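Local coordinates for bacterial Pleckstrin homology domain-containing protein (Shewanella loihica PV-4, PDB 3DCX) that is of unknown function but folds as a bacterial pleckstrin-homology domain, five copies of which form the assembly, at residues A4-L9 against L28-I33; D22-A27 against F39-L44; I45-Q50 against V57-V62; Y64-H69 against L86-Q91; D79-L84 against L99-D104. All blocks are in the same frame, centred on the assembly; numbering follows the deposited sequence. Where two conformers were deposited one is given.

Three of the five contacts follow one sheet from edge to edge: contact 1 adds the short strand 5-6, contact 2 pins the start of strand 26-32 to the turn between strands 35-40 and 43-50, and contact 3 zips strands 43-50 and 56-63. Contact 4 lies in the other sheet, and contact 5 joins its strand 82-88 to the loop after strand 95-99. Contact 1 is a surface contact of backbone bonds and small apolar groups, whereas contact 4 is buried and carries an aromatic stack. Contacts 2 and 5 both use a salt bridge, with a two-nitrogen grip in the first and a single ammonium in the second. Contacts 2, 3 and 4 also touch neighbouring subunits.

Contact 1: A4-L9 against L28-I33; sequences AAEVNL and LAYRVI
Backbone bonds join Ala5 and Arg31 in both directions. Ala5 N gives to Arg31 O at 3.0 Å, within the carbonyl plane, and Arg31 N returns a nearly straight bond of 2.7 Å to Ala5 O. Two residues on, Val7 N reaches Ala29 O at 2.9 Å from above the carbonyl plane, 37° out of it. Beyond this bond a water takes over, accepting from Ala29 N and donating to Val7 O where the two segments part.

Apolar groups pack on both faces of this pairing. With CG2 anti to the carbonyl carbon, Val7 lays that methyl 3.8 Å from Arg31 CB and puts its own CB against Ala29 CB. Leu9 CD2 meets the same alanine methyl from the start of helix 9-16, at 3.8 Å. On the other face, Glu6 CG lies 4.1 Å from Tyr30 CE1, the carboxylate turned 58° from the ring, while Ala4 CB rests on Val32 CG2. The Tyr30 hydroxyl is bonded to the backbone N of Asp104.

The pairing of Ala5 with Arg31 and Glu6 with Tyr30 is antiparallel, and it makes strand 5-6 an outermost strand, within this chain, of the five-stranded sheet of this PH-like domain.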
# COMPACT_ATOMS: atom_id res chain seq x y z
N ALA A 4 28.03 -19.52 0.21
CA ALA A 4 27.97 -18.14 0.70
C ALA A 4 28.98 -18.00 1.84
O ALA A 4 29.13 -18.91 2.67
CB ALA A 4 26.56 -17.78 1.18
N ALA A 5 29.69 -16.87 1.85
CA ALA A 5 30.66 -16.54 2.89
C ALA A 5 30.10 -15.43 3.78
O ALA A 5 29.55 -14.45 3.27
CB ALA A 5 31.96 -16.09 2.24
N GLU A 6 30.23 -15.60 5.09
CA GLU A 6 29.82 -14.56 6.04
C GLU A 6 30.79 -13.37 5.97
O GLU A 6 31.99 -13.55 5.85
CB GLU A 6 29.75 -15.13 7.45
CG GLU A 6 28.69 -14.48 8.34
CD GLU A 6 28.56 -15.14 9.72
OE1 GLU A 6 28.67 -16.39 9.81
OE2 GLU A 6 28.36 -14.40 10.72
N VAL A 7 30.25 -12.15 6.04
CA VAL A 7 31.04 -10.93 5.95
C VAL A 7 31.21 -10.29 7.32
O VAL A 7 30.27 -10.23 8.11
CB VAL A 7 30.39 -9.91 4.99
CG1 VAL A 7 31.20 -8.62 4.94
CG2 VAL A 7 30.26 -10.51 3.59
N ASN A 8 32.42 -9.82 7.61
CA ASN A 8 32.68 -9.16 8.86
C ASN A 8 31.87 -7.88 8.99
O ASN A 8 32.03 -6.96 8.17
CB ASN A 8 34.16 -8.81 8.97
CG ASN A 8 34.50 -8.12 10.27
OD1 ASN A 8 34.24 -6.94 10.42
ND2 ASN A 8 35.07 -8.85 11.21
N LEU A 9 31.03 -7.80 10.02
CA LEU A 9 30.07 -6.71 10.16
C LEU A 9 30.70 -5.43 10.69
O LEU A 9 30.13 -4.38 10.51
CB LEU A 9 28.92 -7.13 11.09
CG LEU A 9 27.99 -8.25 10.63
CD1 LEU A 9 26.84 -8.40 11.63
CD2 LEU A 9 27.47 -8.02 9.20
N LEU A 28 23.45 -9.11 9.88
CA LEU A 28 23.94 -10.28 9.20
C LEU A 28 24.28 -9.94 7.76
O LEU A 28 23.55 -9.19 7.11
CB LEU A 28 22.84 -11.33 9.23
CG LEU A 28 23.10 -12.78 8.89
CD1 LEU A 28 24.29 -13.38 9.68
CD2 LEU A 28 21.79 -13.51 9.17
N ALA A 29 25.37 -10.50 7.25
CA ALA A 29 25.69 -10.30 5.87
C ALA A 29 26.43 -11.45 5.23
O ALA A 29 27.33 -12.02 5.81
CB ALA A 29 26.48 -8.99 5.69
N TYR A 30 26.04 -11.75 3.99
CA TYR A 30 26.65 -12.82 3.23
C TYR A 30 27.17 -12.30 1.88
O TYR A 30 26.56 -11.46 1.23
CB TYR A 30 25.66 -13.96 3.00
CG TYR A 30 25.21 -14.64 4.27
CD1 TYR A 30 26.05 -15.54 4.93
CD2 TYR A 30 23.97 -14.38 4.84
CE1 TYR A 30 25.66 -16.17 6.12
CE2 TYR A 30 23.56 -15.02 6.03
CZ TYR A 30 24.41 -15.90 6.66
OH TYR A 30 24.04 -16.52 7.84
N ARG A 31 28.31 -12.84 1.47
CA ARG A 31 28.81 -12.63 0.13
C ARG A 31 28.68 -13.88 -0.74
O ARG A 31 28.91 -15.02 -0.32
CB ARG A 31 30.26 -12.17 0.19
CG ARG A 31 30.75 -11.56 -1.12
CD ARG A 31 32.25 -11.65 -1.24
NE ARG A 31 32.95 -10.53 -0.64
CZ ARG A 31 33.41 -10.50 0.61
NH1 ARG A 31 33.24 -11.54 1.42
NH2 ARG A 31 34.04 -9.42 1.03
N VAL A 32 28.29 -13.68 -1.98
CA VAL A 32 28.36 -14.75 -2.98
C VAL A 32 29.18 -14.17 -4.13
O VAL A 32 28.70 -13.33 -4.88
CB VAL A 32 26.95 -15.25 -3.43
CG1 VAL A 32 27.09 -16.29 -4.54
CG2 VAL A 32 26.22 -15.85 -2.25
N ILE A 33 30.44 -14.60 -4.20
CA ILE A 33 31.42 -14.09 -5.18
C ILE A 33 31.61 -12.57 -4.98
O ILE A 33 32.25 -12.16 -4.02
CB ILE A 33 31.09 -14.48 -6.65
CG1 ILE A 33 30.88 -16.00 -6.78
CG2 ILE A 33 32.24 -14.09 -7.57
CD1 ILE A 33 30.05 -16.43 -8.00
O HOH W 1 27.66 -11.42 9.05

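Contact 2: D22-A27 against F39-L44; sequences DNEQLA and FTNKRL
Arg43 holds the Glu24 carboxylate side-on, NH2 meeting OE1 at 2.8 Å and NE meeting OE2 at 2.9 Å. This salt bridge ties the start of the beta hairpin of strands 26-32 and 35-40 to the turn that leads on into strand 43-50. Carboxylate and guanidinium are nearly coplanar, 8° apart, and both oxygens use syn lone pairs. The anti lone pair of OE2 takes the Thr40 hydroxyl at 2.6 Å, so two donors grip this oxygen. Thr40 OG1 in turn accepts from the backbone N of Lys42 and of Arg43, an ST turn and ST motif that fix the hydroxyl. With an alanine here in place of Glu24, the Arg43 charge would probably lose this mate, and the Thr40 hydroxyl proton its acceptor.

Outside this network, Asn41 N bonds to Gln25 O at 2.8 Å. The Asn41 side chain, with CG between backbone N and carbonyl carbon (chi1 62°), brings OD1 back to Gln25 N at 2.9 Å, the donor standing 54° out of the amide plane. Ala27 N bonds to Phe39 O. Arg43 also reaches Ser61 OG and Ile19 O, and Leu117 of the second subunit packs on both Glu24 and Arg43. Leu26 CD2 touches Thr40 CG2 at 3.7 Å.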
# COMPACT_ATOMS: atom_id res chain seq x y z
N ASP A 22 20.95 6.87 10.53
CA ASP A 22 21.58 7.24 11.80
C ASP A 22 21.41 6.15 12.88
O ASP A 22 22.34 5.86 13.61
CB ASP A 22 21.00 8.55 12.37
CG ASP A 22 21.30 9.78 11.51
OD1 ASP A 22 22.18 9.74 10.63
OD2 ASP A 22 20.62 10.81 11.72
N ASN A 23 20.22 5.57 12.98
CA ASN A 23 19.94 4.51 13.96
C ASN A 23 19.88 3.08 13.35
O ASN A 23 19.22 2.17 13.89
CB ASN A 23 18.61 4.82 14.66
CG ASN A 23 18.58 6.24 15.26
OD1 ASN A 23 19.59 6.74 15.79
ND2 ASN A 23 17.41 6.89 15.18
N GLU A 24 20.58 2.87 12.24
CA GLU A 24 20.59 1.59 11.59
C GLU A 24 21.78 0.76 12.05
O GLU A 24 22.89 1.27 12.22
CB GLU A 24 20.65 1.76 10.08
CG GLU A 24 20.40 0.46 9.31
CD GLU A 24 20.19 0.70 7.84
OE1 GLU A 24 20.66 1.76 7.33
OE2 GLU A 24 19.57 -0.17 7.19
N GLN A 25 21.54 -0.53 12.22
CA GLN A 25 22.57 -1.48 12.61
C GLN A 25 22.55 -2.69 11.70
O GLN A 25 21.50 -3.12 11.23
CB GLN A 25 22.37 -1.93 14.04
CG GLN A 25 22.63 -0.83 15.04
CD GLN A 25 22.56 -1.35 16.44
OE1 GLN A 25 21.58 -1.09 17.15
NE2 GLN A 25 23.57 -2.13 16.86
N LEU A 26 23.73 -3.26 11.47
CA LEU A 26 23.86 -4.47 10.68
C LEU A 26 23.60 -5.70 11.53
O LEU A 26 24.04 -5.77 12.67
CB LEU A 26 25.25 -4.53 10.05
CG LEU A 26 25.60 -3.38 9.12
CD1 LEU A 26 26.93 -3.70 8.53
CD2 LEU A 26 24.59 -3.15 8.02
N ALA A 27 22.85 -6.66 11.00
CA ALA A 27 22.56 -7.89 11.75
C ALA A 27 23.33 -9.07 11.19
O ALA A 27 23.80 -9.95 11.93
CB ALA A 27 21.01 -8.19 11.77
N PHE A 39 21.59 -7.92 5.82
CA PHE A 39 20.44 -7.72 6.70
C PHE A 39 20.78 -6.65 7.70
O PHE A 39 21.68 -6.83 8.51
CB PHE A 39 20.08 -8.98 7.48
CG PHE A 39 19.67 -10.12 6.63
CD1 PHE A 39 20.64 -10.88 5.95
CD2 PHE A 39 18.34 -10.48 6.52
CE1 PHE A 39 20.26 -11.95 5.15
CE2 PHE A 39 17.94 -11.55 5.73
CZ PHE A 39 18.89 -12.29 5.05
N THR A 40 20.05 -5.54 7.66
CA THR A 40 20.14 -4.56 8.72
C THR A 40 18.93 -4.72 9.66
O THR A 40 18.13 -5.64 9.50
CB THR A 40 20.27 -3.15 8.16
OG1 THR A 40 18.96 -2.57 7.97
CG2 THR A 40 21.10 -3.17 6.87
N ASN A 41 18.82 -3.87 10.66
CA ASN A 41 17.59 -3.87 11.45
C ASN A 41 16.39 -3.14 10.79
O ASN A 41 15.30 -3.12 11.36
CB ASN A 41 17.83 -3.35 12.88
CG ASN A 41 18.30 -1.94 12.93
OD1 ASN A 41 18.77 -1.37 11.94
ND2 ASN A 41 18.19 -1.35 14.10
N LYS A 42 16.59 -2.56 9.61
CA LYS A 42 15.57 -1.77 8.89
C LYS A 42 15.26 -2.27 7.48
O LYS A 42 14.20 -1.98 6.92
CB LYS A 42 16.06 -0.35 8.76
CG LYS A 42 16.47 0.33 10.03
CD LYS A 42 15.30 0.81 10.81
CE LYS A 42 15.74 1.74 11.92
NZ LYS A 42 14.87 1.55 13.08
N ARG A 43 16.21 -2.96 6.86
CA ARG A 43 16.07 -3.34 5.46
C ARG A 43 17.03 -4.44 5.08
O ARG A 43 18.00 -4.71 5.77
CB ARG A 43 16.36 -2.13 4.55
CG ARG A 43 17.73 -1.51 4.80
CD ARG A 43 18.20 -0.48 3.76
NE ARG A 43 19.16 0.43 4.42
CZ ARG A 43 19.72 1.50 3.87
NH1 ARG A 43 19.49 1.83 2.59
NH2 ARG A 43 20.53 2.26 4.60
N LEU A 44 16.79 -5.03 3.92
CA LEU A 44 17.83 -5.75 3.22
C LEU A 44 18.49 -4.77 2.26
O LEU A 44 17.80 -3.93 1.67
CB LEU A 44 17.27 -6.91 2.43
CG LEU A 44 16.24 -7.80 3.13
CD1 LEU A 44 15.65 -8.75 2.09
CD2 LEU A 44 16.83 -8.55 4.30

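Contact 3: I45-Q50 against V57-V62; sequences ILIDKQ and VSYHSV
Ile47 lies alongside Tyr59, pointing the same way, and sets CG1 over one face of the ring in a CH-pi contact, 4.1 Å from the centroid and 13° off the ring normal. Its other branch, CG2, stands anti to the backbone N and meets Tyr59 CE1 at 3.7 Å, while also touching Val57 CG1, which sits at the edge of the same ring. Val57 CG2 continues the row against Lys49 CG at 4.0 Å, the extended lysine chain running beside it.

On the reverse face a water joins the two strands. It donates to Leu46 O at 2.7 Å and is bonded to Ser58 OG.

These side chains are set in register by four backbone bonds. Leu46 and His60 exchange two, with Leu46 N to His60 O at 2.8 Å; Asp48 and Ser58 exchange two more, with Ser58 N to Asp48 O at 2.9 Å. Strands 43-50 and 56-63 thus form an antiparallel hairpin, in which the axes of 45-50 and 57-62 are 162° apart.

Residues Ser58 to Ser61 also pair with a strand of the second subunit, and His60 NE2 bonds to His69 ND1 of that subunit. The chemistry therefore varies with place: mainly apolar and aromatic packing round Ile47 and Tyr59, a water between Leu46 O and Ser58 OG on the other face, and an outer edge whose backbone carries the sheet into the next chain.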
# COMPACT_ATOMS: atom_id res chain seq x y z
N ILE A 45 19.81 -4.87 2.14
CA ILE A 45 20.56 -4.21 1.09
C ILE A 45 21.12 -5.31 0.17
O ILE A 45 21.85 -6.22 0.60
CB ILE A 45 21.67 -3.30 1.64
CG1 ILE A 45 21.10 -2.32 2.66
CG2 ILE A 45 22.35 -2.48 0.48
CD1 ILE A 45 22.18 -1.54 3.47
N LEU A 46 20.73 -5.25 -1.10
CA LEU A 46 21.21 -6.21 -2.06
C LEU A 46 22.20 -5.48 -2.95
O LEU A 46 21.84 -4.55 -3.66
CB LEU A 46 20.06 -6.82 -2.87
CG LEU A 46 18.76 -7.25 -2.16
CD1 LEU A 46 18.01 -8.19 -3.07
CD2 LEU A 46 19.02 -7.89 -0.82
N ILE A 47 23.46 -5.89 -2.85
CA ILE A 47 24.56 -5.29 -3.61
C ILE A 47 24.97 -6.20 -4.76
O ILE A 47 25.57 -7.25 -4.54
CB ILE A 47 25.77 -5.04 -2.71
CG1 ILE A 47 25.37 -4.15 -1.52
CG2 ILE A 47 26.92 -4.42 -3.54
CD1 ILE A 47 26.48 -3.87 -0.51
N ASP A 48 24.61 -5.81 -5.98
CA ASP A 48 24.89 -6.61 -7.14
C ASP A 48 25.91 -5.86 -8.00
O ASP A 48 25.75 -4.66 -8.28
CB ASP A 48 23.59 -6.93 -7.90
CG ASP A 48 22.53 -7.66 -7.02
OD1 ASP A 48 22.88 -8.44 -6.10
OD2 ASP A 48 21.31 -7.43 -7.25
N LYS A 49 26.96 -6.56 -8.41
CA LYS A 49 27.98 -5.99 -9.29
C LYS A 49 27.94 -6.71 -10.64
O LYS A 49 27.75 -7.93 -10.71
CB LYS A 49 29.36 -6.07 -8.66
CG LYS A 49 29.44 -5.47 -7.24
CD LYS A 49 30.87 -5.46 -6.74
CE LYS A 49 31.10 -4.42 -5.67
NZ LYS A 49 32.54 -4.24 -5.48
N GLN A 50 28.10 -5.94 -11.71
CA GLN A 50 28.11 -6.49 -13.05
C GLN A 50 29.32 -6.00 -13.83
O GLN A 50 29.91 -4.98 -13.49
CB GLN A 50 26.82 -6.09 -13.78
CG GLN A 50 25.58 -6.84 -13.28
CD GLN A 50 24.32 -6.30 -13.89
OE1 GLN A 50 23.98 -5.12 -13.72
NE2 GLN A 50 23.60 -7.16 -14.62
N VAL A 57 27.48 -1.19 -10.35
CA VAL A 57 27.05 -1.62 -9.01
C VAL A 57 25.68 -1.07 -8.68
O VAL A 57 25.43 0.09 -8.92
CB VAL A 57 28.04 -1.17 -7.91
CG1 VAL A 57 27.60 -1.68 -6.54
CG2 VAL A 57 29.46 -1.64 -8.22
N SER A 58 24.79 -1.92 -8.18
CA SER A 58 23.55 -1.44 -7.62
C SER A 58 23.40 -1.77 -6.14
O SER A 58 23.80 -2.83 -5.67
CB SER A 58 22.34 -1.95 -8.39
OG SER A 58 22.40 -3.34 -8.53
N TYR A 59 22.83 -0.84 -5.41
CA TYR A 59 22.42 -1.07 -4.03
C TYR A 59 20.90 -0.97 -4.00
O TYR A 59 20.35 0.13 -4.15
CB TYR A 59 23.03 -0.02 -3.09
CG TYR A 59 24.51 -0.11 -2.77
CD1 TYR A 59 25.44 -0.68 -3.64
CD2 TYR A 59 24.99 0.42 -1.59
CE1 TYR A 59 26.80 -0.72 -3.31
CE2 TYR A 59 26.31 0.38 -1.25
CZ TYR A 59 27.22 -0.17 -2.10
OH TYR A 59 28.54 -0.16 -1.69
N HIS A 60 20.25 -2.11 -3.84
CA HIS A 60 18.81 -2.18 -3.76
C HIS A 60 18.43 -2.35 -2.28
O HIS A 60 18.74 -3.37 -1.66
CB HIS A 60 18.31 -3.35 -4.61
CG HIS A 60 16.82 -3.41 -4.73
ND1 HIS A 60 16.17 -4.53 -5.20
CD2 HIS A 60 15.86 -2.53 -4.39
CE1 HIS A 60 14.87 -4.32 -5.16
NE2 HIS A 60 14.65 -3.12 -4.67
N SER A 61 17.75 -1.35 -1.74
CA SER A 61 17.21 -1.42 -0.36
C SER A 61 15.78 -1.94 -0.34
O SER A 61 14.88 -1.38 -1.00
CB SER A 61 17.26 -0.05 0.31
OG SER A 61 18.59 0.43 0.40
N VAL A 62 15.58 -3.02 0.42
CA VAL A 62 14.25 -3.56 0.65
C VAL A 62 13.91 -3.45 2.12
O VAL A 62 14.35 -4.29 2.91
CB VAL A 62 14.12 -5.00 0.18
CG1 VAL A 62 12.62 -5.39 0.20
CG2 VAL A 62 14.71 -5.16 -1.21
O HOH W 2 21.13 -4.83 -6.26

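Contact 4: Y64-H69 against L86-Q91; sequences YKAITH and LWISGQ
Trp87 O accepts from Thr68 N at 3.0 Å, the donor tilted 24° from the carbonyl plane, while Thr68 OG1 lies 3.4 Å from the same oxygen, at best a weak bond. On either side of this carbonyl the backbones are joined again: Ser89 N gives to Ala66 O at 2.9 Å, and Trp87 N to His69 O at 3.0 Å.

Next to the last bond the imidazole of His69 lies flat over the indole of Trp87. The pair is an offset stack, with the five-membered rings 4.0 Å apart between centroids and their planes at 9°. His69 CG sits between its backbone N and carbonyl carbon (chi1 59°), which swings the ring across the strands and brings NE2 to 3.3 Å from Trp87 CG.

Apolar contacts are lighter, Ile67 CG2 meeting Leu86 CD2 at 4.2 Å and Thr68 CG2 meeting Ser89 CB at 3.8 Å. They lie at the open end of the hairpin of strands 67-73 and 82-88, where a type II turn from Ile88 to Gln91 leads the chain out of strand 82-88.

Gln91 OE1 of the third subunit bonds to His69 NE2, and His60 NE2 of that subunit to His69 ND1. Stacked on the indole and bonded at both nitrogens, the imidazole is held in position and in rotation, making the open end of the hairpin a polar and aromatic junction between chains.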
# COMPACT_ATOMS: atom_id res chain seq x y z
N TYR A 64 11.95 -3.98 5.45
CA TYR A 64 11.22 -5.18 5.83
C TYR A 64 9.73 -4.96 5.66
O TYR A 64 9.01 -5.88 5.32
CB TYR A 64 11.56 -5.58 7.25
CG TYR A 64 12.97 -6.09 7.39
CD1 TYR A 64 13.34 -7.35 6.92
CD2 TYR A 64 13.93 -5.32 8.00
CE1 TYR A 64 14.65 -7.82 7.07
CE2 TYR A 64 15.25 -5.77 8.14
CZ TYR A 64 15.61 -7.02 7.68
OH TYR A 64 16.92 -7.45 7.85
N LYS A 65 9.28 -3.73 5.85
CA LYS A 65 7.84 -3.42 5.74
C LYS A 65 7.30 -3.57 4.31
O LYS A 65 6.09 -3.64 4.11
CB LYS A 65 7.53 -2.04 6.33
CG LYS A 65 8.30 -0.89 5.72
CD LYS A 65 8.65 0.22 6.73
CE LYS A 65 9.56 1.30 6.08
NZ LYS A 65 9.02 1.84 4.80
N ALA A 66 8.19 -3.67 3.32
CA ALA A 66 7.81 -3.90 1.91
C ALA A 66 7.66 -5.38 1.59
O ALA A 66 7.17 -5.75 0.51
CB ALA A 66 8.86 -3.29 0.99
N ILE A 67 8.13 -6.24 2.48
CA ILE A 67 8.05 -7.69 2.28
C ILE A 67 6.67 -8.10 2.76
O ILE A 67 6.40 -8.19 3.96
CB ILE A 67 9.14 -8.47 3.06
CG1 ILE A 67 10.54 -8.00 2.68
CG2 ILE A 67 9.04 -9.92 2.76
CD1 ILE A 67 11.62 -8.54 3.58
N THR A 68 5.78 -8.35 1.82
CA THR A 68 4.36 -8.57 2.13
C THR A 68 4.09 -10.01 2.55
O THR A 68 3.13 -10.32 3.27
CB THR A 68 3.50 -8.20 0.93
OG1 THR A 68 3.93 -8.99 -0.19
CG2 THR A 68 3.68 -6.70 0.58
N HIS A 69 4.92 -10.92 2.05
CA HIS A 69 4.89 -12.31 2.45
C HIS A 69 6.16 -12.98 1.94
O HIS A 69 6.93 -12.40 1.15
CB HIS A 69 3.59 -13.04 2.03
CG HIS A 69 3.27 -13.05 0.57
ND1 HIS A 69 3.03 -14.22 -0.13
CD2 HIS A 69 3.05 -12.05 -0.32
CE1 HIS A 69 2.74 -13.93 -1.38
NE2 HIS A 69 2.75 -12.62 -1.52
N LEU A 86 10.83 -13.97 -1.56
CA LEU A 86 10.38 -12.73 -0.87
C LEU A 86 9.49 -11.98 -1.82
O LEU A 86 9.91 -11.68 -2.94
CB LEU A 86 11.54 -11.83 -0.49
CG LEU A 86 12.62 -12.31 0.49
CD1 LEU A 86 13.72 -11.25 0.58
CD2 LEU A 86 12.09 -12.61 1.89
N TRP A 87 8.25 -11.72 -1.41
CA TRP A 87 7.37 -10.90 -2.24
C TRP A 87 7.49 -9.48 -1.79
O TRP A 87 7.34 -9.18 -0.62
CB TRP A 87 5.95 -11.37 -2.16
CG TRP A 87 5.67 -12.53 -2.98
CD1 TRP A 87 5.15 -12.53 -4.27
CD2 TRP A 87 5.85 -13.90 -2.63
NE1 TRP A 87 5.00 -13.82 -4.71
CE2 TRP A 87 5.41 -14.68 -3.72
CE3 TRP A 87 6.33 -14.54 -1.49
CZ2 TRP A 87 5.46 -16.05 -3.72
CZ3 TRP A 87 6.36 -15.91 -1.47
CH2 TRP A 87 5.93 -16.66 -2.59
N ILE A 88 7.80 -8.61 -2.74
CA ILE A 88 7.95 -7.20 -2.47
C ILE A 88 6.72 -6.47 -3.01
O ILE A 88 6.31 -6.67 -4.16
CB ILE A 88 9.22 -6.67 -3.08
CG1 ILE A 88 10.44 -7.41 -2.51
CG2 ILE A 88 9.33 -5.14 -2.86
CD1 ILE A 88 11.70 -7.23 -3.39
N SER A 89 6.15 -5.63 -2.16
CA SER A 89 4.98 -4.83 -2.52
C SER A 89 5.13 -4.19 -3.90
O SER A 89 6.09 -3.45 -4.15
CB SER A 89 4.77 -3.74 -1.48
OG SER A 89 3.64 -3.00 -1.84
N GLY A 90 4.16 -4.46 -4.77
CA GLY A 90 4.08 -3.86 -6.09
C GLY A 90 4.82 -4.62 -7.17
O GLY A 90 4.68 -4.31 -8.36
N GLN A 91 5.62 -5.62 -6.76
CA GLN A 91 6.39 -6.43 -7.69
C GLN A 91 5.77 -7.82 -7.78
O GLN A 91 5.69 -8.54 -6.78
CB GLN A 91 7.84 -6.47 -7.22
CG GLN A 91 8.78 -7.29 -8.09
CD GLN A 91 10.15 -7.47 -7.46
OE1 GLN A 91 10.84 -6.49 -7.15
NE2 GLN A 91 10.54 -8.72 -7.21

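Contact 5: D79-L84 against L99-D104; sequences DMDAEL and LKKGTD
With CG anti to its carbonyl carbon (chi1 -63°), Asp81 turns its carboxylate toward the 99-104 loop, and a bend at the last torsion of Lys101 (chi4 62°) brings the ammonium group back to it. Lys101 NZ meets OD1 at 2.8 Å in a salt bridge, on the syn side but 26° out of the carboxylate plane. OD2 is served by a water that donates to it at 2.6 Å and accepts from Lys101 N, so the same lysine is reached at both backbone and side chain. Replacing Asp81 with an alanine would probably leave the Lys101 ammonium without its carboxylate mate and deprive the bridging water of one anchor. NZ also hydrogen-bonds to Phe78 O and makes a cation-pi contact with the Phe78 ring.

The loop leaves strand 95-99 of the three-stranded sheet, and a type II turn from Lys100 to Thr103 leads it to helix 105-116. Lys100 O, at the turn, accepts from both Thr103 N and Thr103 OG1.

Nearer the sheet, Leu99 N bonds to Ala82 O at 2.8 Å, and a second water spans Ala82 N and Leu99 O. Leu99 CD2 packs on Leu84 CB at 4.0 Å, and CD1 lies 4.2 Å from Ala82 CB.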
# COMPACT_ATOMS: atom_id res chain seq x y z
N ASP A 79 22.47 -32.26 -2.42
CA ASP A 79 23.03 -31.54 -3.56
C ASP A 79 22.31 -30.22 -3.84
O ASP A 79 22.87 -29.33 -4.46
CB ASP A 79 23.02 -32.46 -4.80
CG ASP A 79 23.72 -33.81 -4.54
OD1 ASP A 79 24.95 -33.83 -4.28
OD2 ASP A 79 23.03 -34.87 -4.59
N MSE A 80 21.07 -30.09 -3.37
CA MSE A 80 20.27 -28.88 -3.58
C MSE A 80 20.20 -28.01 -2.32
O MSE A 80 20.36 -28.51 -1.21
CB MSE A 80 18.85 -29.25 -4.00
CG MSE A 80 18.76 -29.98 -5.34
SE MSE A 80 19.05 -28.77 -6.83
CE MSE A 80 17.39 -27.66 -6.62
N ASP A 81 19.92 -26.73 -2.51
CA ASP A 81 19.76 -25.77 -1.41
C ASP A 81 18.31 -25.40 -1.19
O ASP A 81 17.49 -25.48 -2.11
CB ASP A 81 20.56 -24.51 -1.72
CG ASP A 81 22.05 -24.78 -1.83
OD1 ASP A 81 22.54 -25.62 -1.02
OD2 ASP A 81 22.72 -24.17 -2.71
N ALA A 82 17.98 -25.00 0.04
CA ALA A 82 16.65 -24.46 0.35
C ALA A 82 16.50 -23.14 -0.39
O ALA A 82 17.50 -22.50 -0.72
CB ALA A 82 16.45 -24.25 1.87
N GLU A 83 15.26 -22.76 -0.66
CA GLU A 83 14.96 -21.57 -1.45
C GLU A 83 14.15 -20.58 -0.63
O GLU A 83 13.20 -20.98 0.04
CB GLU A 83 14.15 -21.98 -2.67
CG GLU A 83 14.35 -21.09 -3.86
CD GLU A 83 13.60 -21.62 -5.06
OE1 GLU A 83 12.35 -21.49 -5.08
OE2 GLU A 83 14.26 -22.15 -5.97
N LEU A 84 14.55 -19.31 -0.67
CA LEU A 84 13.78 -18.23 -0.05
C LEU A 84 13.11 -17.41 -1.16
O LEU A 84 13.78 -16.98 -2.10
CB LEU A 84 14.70 -17.32 0.79
CG LEU A 84 14.17 -16.04 1.45
CD1 LEU A 84 13.25 -16.38 2.62
CD2 LEU A 84 15.32 -15.16 1.94
N LEU A 99 19.38 -20.42 -0.48
CA LEU A 99 19.98 -20.38 0.83
C LEU A 99 21.19 -21.31 0.79
O LEU A 99 21.12 -22.45 1.24
CB LEU A 99 18.96 -20.77 1.90
CG LEU A 99 17.77 -19.80 2.05
CD1 LEU A 99 16.76 -20.23 3.10
CD2 LEU A 99 18.24 -18.35 2.30
N LYS A 100 22.28 -20.79 0.24
CA LYS A 100 23.47 -21.60 -0.08
C LYS A 100 24.13 -22.17 1.16
O LYS A 100 24.00 -21.62 2.26
CB LYS A 100 24.49 -20.78 -0.87
CG LYS A 100 23.92 -20.29 -2.17
CD LYS A 100 24.84 -19.35 -2.90
CE LYS A 100 24.23 -19.00 -4.24
NZ LYS A 100 23.93 -20.24 -5.02
N LYS A 101 24.81 -23.30 0.97
CA LYS A 101 25.62 -23.89 2.04
C LYS A 101 26.61 -22.85 2.56
O LYS A 101 27.26 -22.12 1.80
CB LYS A 101 26.33 -25.16 1.55
CG LYS A 101 25.35 -26.33 1.38
CD LYS A 101 25.98 -27.50 0.68
CE LYS A 101 24.95 -28.58 0.37
NZ LYS A 101 23.88 -28.07 -0.55
N GLY A 102 26.67 -22.76 3.89
CA GLY A 102 27.35 -21.66 4.54
C GLY A 102 26.41 -20.61 5.15
O GLY A 102 26.86 -19.79 5.96
N THR A 103 25.14 -20.58 4.75
CA THR A 103 24.21 -19.61 5.33
C THR A 103 23.58 -20.20 6.60
O THR A 103 23.47 -21.42 6.75
CB THR A 103 23.10 -19.11 4.34
OG1 THR A 103 22.29 -20.20 3.91
CG2 THR A 103 23.70 -18.39 3.10
N ASP A 104 23.22 -19.34 7.55
CA ASP A 104 22.41 -19.75 8.70
C ASP A 104 20.95 -19.73 8.25
O ASP A 104 20.27 -18.70 8.33
CB ASP A 104 22.62 -18.80 9.87
CG ASP A 104 22.03 -19.32 11.17
OD1 ASP A 104 21.43 -20.41 11.20
OD2 ASP A 104 22.17 -18.61 12.19
O HOH W 3 25.09 -24.15 -1.62
O HOH W 4 19.97 -24.94 2.05